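Local coordinates for Mgp-operon protein 3 (Mycoplasma pneumoniae, PDB 6RJ1) that is an immunodominant extracellular surface protein that probably helps the bacterium adhere to host cells, at residues L179-N183 with Y662-G666; E684-S688 with H731-V735. All coordinates share one frame; numbering follows the deposited sequence.

Interaction 1 (L179-N183 with Y662-G666); sequences LARVN and YGDDG
A single backbone bridge between two loops joins R181 to G663, just before the N-terminus of helix 666-673. The bonds have the pattern of a parallel bridge: R181 N donates to Y662 O (2.8 Å), and D664 N donates to R181 O (2.8 Å), so R181 spans G663. D664 is the centre of an inverse gamma turn. With no side chain on G663, N183 OD1 can lie 3.3 Å from G663 CA.

Beside the bridge, R181 and Y662 run side by side and form a cation-pi pair. R181 CZ stands 4.1 Å from the Y662 ring centroid, with NH1 above the ring centre and the guanidinium plane tilted 34° from the ring. Bends at chi2 (55°) and chi3 (70°) fold the arginine chain back, bringing R181 NE to L179 O (3.0 Å) from above the carbonyl plane. L179 adds an apolar touch, its CD1 being 4.0 Å from Y662 CE1. E167 secures both partners, its carboxylate making a salt bridge to R181 NH1 and a hydrogen bond to Y662 OH, which also pairs with S657.

Farther along, the methyl of A180 packs against the D664 carboxylate, whose OD2 bonds S761 OG. The N183 and D665 side chains cross at about a right angle, and N183 ND2 makes only a weak hydrogen bond to D665 OD1 (3.4 Å). D665 is the N-cap, using OD2 to hold V667 N.

Arginine suits this buried place because one long side chain serves a carbonyl, an aromatic face and an acid together; tyrosine offers the guanidinium a flat face and an OH that reaches S657 and E167. The positive charge is thus probably stabilised by both E167 and the ring, while the backbone bridge runs alongside.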
# COMPACT_ATOMS: atom_id res chain seq x y z
N LEU A 179 -0.88 -16.72 3.96
CA LEU A 179 -0.23 -16.06 2.82
C LEU A 179 0.51 -17.06 1.91
O LEU A 179 0.71 -16.77 0.73
CB LEU A 179 0.73 -14.96 3.30
CG LEU A 179 0.19 -13.55 3.62
CD1 LEU A 179 -1.14 -13.23 2.91
CD2 LEU A 179 0.11 -13.31 5.08
N ALA A 180 0.94 -18.21 2.48
CA ALA A 180 1.71 -19.26 1.80
C ALA A 180 0.95 -20.00 0.69
O ALA A 180 -0.06 -20.64 0.95
CB ALA A 180 2.26 -20.26 2.81
N ARG A 181 1.46 -19.92 -0.55
CA ARG A 181 0.90 -20.56 -1.74
C ARG A 181 1.91 -21.59 -2.24
O ARG A 181 3.11 -21.29 -2.26
CB ARG A 181 0.67 -19.49 -2.83
CG ARG A 181 -0.79 -19.11 -3.13
CD ARG A 181 -1.64 -18.64 -1.96
NE ARG A 181 -1.29 -17.33 -1.42
CZ ARG A 181 -2.08 -16.26 -1.47
NH1 ARG A 181 -1.70 -15.12 -0.91
NH2 ARG A 181 -3.25 -16.31 -2.09
N VAL A 182 1.45 -22.79 -2.65
CA VAL A 182 2.33 -23.85 -3.18
C VAL A 182 3.16 -23.32 -4.36
O VAL A 182 2.63 -22.65 -5.24
CB VAL A 182 1.58 -25.18 -3.49
CG1 VAL A 182 2.52 -26.22 -4.10
CG2 VAL A 182 0.91 -25.73 -2.24
N ASN A 183 4.47 -23.57 -4.30
CA ASN A 183 5.44 -23.14 -5.31
C ASN A 183 5.06 -23.57 -6.72
O ASN A 183 4.59 -24.69 -6.94
CB ASN A 183 6.83 -23.69 -4.99
CG ASN A 183 7.72 -22.78 -4.21
OD1 ASN A 183 7.58 -21.55 -4.18
ND2 ASN A 183 8.70 -23.39 -3.58
N TYR A 662 4.07 -15.34 -3.58
CA TYR A 662 3.56 -15.93 -2.36
C TYR A 662 4.03 -17.38 -2.25
O TYR A 662 3.49 -18.14 -1.45
CB TYR A 662 2.04 -15.88 -2.34
CG TYR A 662 1.46 -14.54 -1.96
CD1 TYR A 662 1.73 -13.96 -0.73
CD2 TYR A 662 0.55 -13.89 -2.80
CE1 TYR A 662 1.14 -12.75 -0.34
CE2 TYR A 662 -0.06 -12.70 -2.41
CZ TYR A 662 0.24 -12.13 -1.19
OH TYR A 662 -0.35 -10.95 -0.81
N GLY A 663 5.01 -17.75 -3.08
CA GLY A 663 5.58 -19.09 -3.15
C GLY A 663 6.15 -19.51 -1.81
O GLY A 663 7.06 -18.86 -1.29
N ASP A 664 5.57 -20.56 -1.22
CA ASP A 664 5.92 -21.12 0.08
C ASP A 664 7.31 -21.76 0.03
O ASP A 664 7.46 -22.98 -0.09
CB ASP A 664 4.82 -22.11 0.51
CG ASP A 664 4.95 -22.62 1.92
OD1 ASP A 664 5.44 -21.85 2.78
OD2 ASP A 664 4.56 -23.78 2.18
N ASP A 665 8.34 -20.90 0.08
CA ASP A 665 9.75 -21.26 -0.01
C ASP A 665 10.59 -20.31 0.87
O ASP A 665 10.10 -19.27 1.33
CB ASP A 665 10.20 -21.18 -1.49
CG ASP A 665 11.52 -21.86 -1.77
OD1 ASP A 665 11.55 -23.11 -1.81
OD2 ASP A 665 12.53 -21.14 -1.96
N GLY A 666 11.86 -20.69 1.06
CA GLY A 666 12.82 -19.92 1.83
C GLY A 666 13.20 -18.60 1.20
O GLY A 666 13.36 -17.61 1.91

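Interaction 2 (E684-S688 with H731-V735); sequences ERLPS and HYLPV
R685 reaches Y732 and P734 with an extended chain, CG anti to the backbone N (chi1 -168°), that bends only at chi3. R685 NE lies 3.8 Å from Y732 CE2, with the guanidinium and ring planes nearly perpendicular at 78°. The guanidinium also lays a face over the proline, R685 NH2 being 3.6 Å from P734 CG, so this exposed arginine covers apolar carbon at the margin of the contact. L686 turns its side chain the other way, onto L594, while its carbonyl O comes within 4.0 Å of Y732 CE2. P687 CB lies 3.9 Å from Y732 CD2, the compact proline ring suiting a snug apolar fit. At S688 the backbone N sits above the centre of the Y732 ring; a small serine brings S688 CB against Y732 CE1 (3.6 Å) while its OG bonds the backbone N of T690 and D691. P734 CD covers the opposite ring face, so Y732 is sandwiched, a fitting place for a broad flat side chain whose OH bonds D671 O at helix 666-673. Packing alone, without hydrogen bonds, joins the segments: the loop leading to strand 693-699 lies between helix 591-595, touched by L686 and P687, and the end of strand 723-732.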
# COMPACT_ATOMS: atom_id res chain seq x y z
N GLU A 684 26.88 -6.35 3.12
CA GLU A 684 25.83 -5.52 2.53
C GLU A 684 24.60 -6.34 2.28
O GLU A 684 24.70 -7.47 1.81
CB GLU A 684 26.31 -4.85 1.23
CG GLU A 684 26.85 -3.44 1.45
CD GLU A 684 27.09 -2.63 0.19
OE1 GLU A 684 26.33 -1.67 -0.05
OE2 GLU A 684 28.03 -2.96 -0.56
N ARG A 685 23.42 -5.78 2.61
CA ARG A 685 22.14 -6.42 2.39
C ARG A 685 21.81 -6.32 0.92
O ARG A 685 21.86 -5.23 0.35
CB ARG A 685 21.03 -5.79 3.24
CG ARG A 685 19.75 -6.62 3.25
CD ARG A 685 18.68 -6.00 4.11
NE ARG A 685 18.18 -4.74 3.55
CZ ARG A 685 17.37 -3.91 4.21
NH1 ARG A 685 16.96 -2.79 3.63
NH2 ARG A 685 16.95 -4.21 5.43
N LEU A 686 21.50 -7.47 0.31
CA LEU A 686 21.15 -7.56 -1.10
C LEU A 686 19.68 -7.17 -1.29
O LEU A 686 18.80 -7.74 -0.65
CB LEU A 686 21.44 -8.96 -1.65
CG LEU A 686 22.89 -9.43 -1.56
CD1 LEU A 686 22.99 -10.91 -1.82
CD2 LEU A 686 23.80 -8.65 -2.49
N PRO A 687 19.41 -6.12 -2.09
CA PRO A 687 18.02 -5.67 -2.22
C PRO A 687 17.18 -6.41 -3.25
O PRO A 687 17.69 -6.87 -4.27
CB PRO A 687 18.17 -4.20 -2.58
CG PRO A 687 19.47 -4.13 -3.35
CD PRO A 687 20.33 -5.28 -2.89
N SER A 688 15.88 -6.49 -2.97
CA SER A 688 14.88 -7.02 -3.88
C SER A 688 14.46 -5.81 -4.72
O SER A 688 14.53 -4.66 -4.24
CB SER A 688 13.69 -7.58 -3.11
OG SER A 688 12.55 -7.74 -3.94
N HIS A 731 12.37 2.26 -2.85
CA HIS A 731 13.33 1.72 -1.91
C HIS A 731 12.83 0.42 -1.32
O HIS A 731 11.66 0.28 -0.98
CB HIS A 731 13.61 2.74 -0.80
CG HIS A 731 14.98 2.62 -0.23
ND1 HIS A 731 15.97 3.54 -0.56
CD2 HIS A 731 15.51 1.68 0.58
CE1 HIS A 731 17.06 3.13 0.08
NE2 HIS A 731 16.83 2.02 0.78
N TYR A 732 13.75 -0.53 -1.18
CA TYR A 732 13.48 -1.82 -0.59
C TYR A 732 13.37 -1.64 0.92
O TYR A 732 14.31 -1.17 1.57
CB TYR A 732 14.58 -2.82 -0.99
CG TYR A 732 14.55 -4.16 -0.30
CD1 TYR A 732 13.45 -5.01 -0.42
CD2 TYR A 732 15.66 -4.62 0.40
CE1 TYR A 732 13.44 -6.27 0.19
CE2 TYR A 732 15.67 -5.88 1.00
CZ TYR A 732 14.56 -6.70 0.89
OH TYR A 732 14.61 -7.93 1.47
N LEU A 733 12.19 -1.95 1.45
CA LEU A 733 11.88 -1.79 2.86
C LEU A 733 11.21 -3.07 3.41
O LEU A 733 9.98 -3.13 3.48
CB LEU A 733 11.00 -0.53 3.03
CG LEU A 733 10.79 0.03 4.42
CD1 LEU A 733 12.11 0.34 5.11
CD2 LEU A 733 9.94 1.28 4.36
N PRO A 734 12.00 -4.10 3.76
CA PRO A 734 11.41 -5.35 4.26
C PRO A 734 10.93 -5.25 5.70
O PRO A 734 11.32 -4.33 6.40
CB PRO A 734 12.57 -6.34 4.14
CG PRO A 734 13.77 -5.52 4.33
CD PRO A 734 13.48 -4.20 3.70
N VAL A 735 10.11 -6.23 6.17
CA VAL A 735 9.69 -6.28 7.59
C VAL A 735 10.90 -6.67 8.45
O VAL A 735 11.76 -7.41 7.96
CB VAL A 735 8.51 -7.24 7.89
CG1 VAL A 735 7.17 -6.58 7.66
CG2 VAL A 735 8.62 -8.57 7.16

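Both segments of interaction 1 precede those of interaction 2 along the chain; the centres are 19 Å apart and the nearest atoms about 10 Å. Helix 666-673 connects them: residues 662-666 lead into its start, the helix also touches interaction 2, and residues 684-688 follow in the loop to strand 693-699. That strand pairs with strand 723-732, which ends in interaction 2, within the same mixed sheet that also holds strand 650-654, preceding residues 662-666 of interaction 1. The first contact ties a region nearly 480 residues upstream to this part of the fold, whereas the second packs segments only some 40 residues apart.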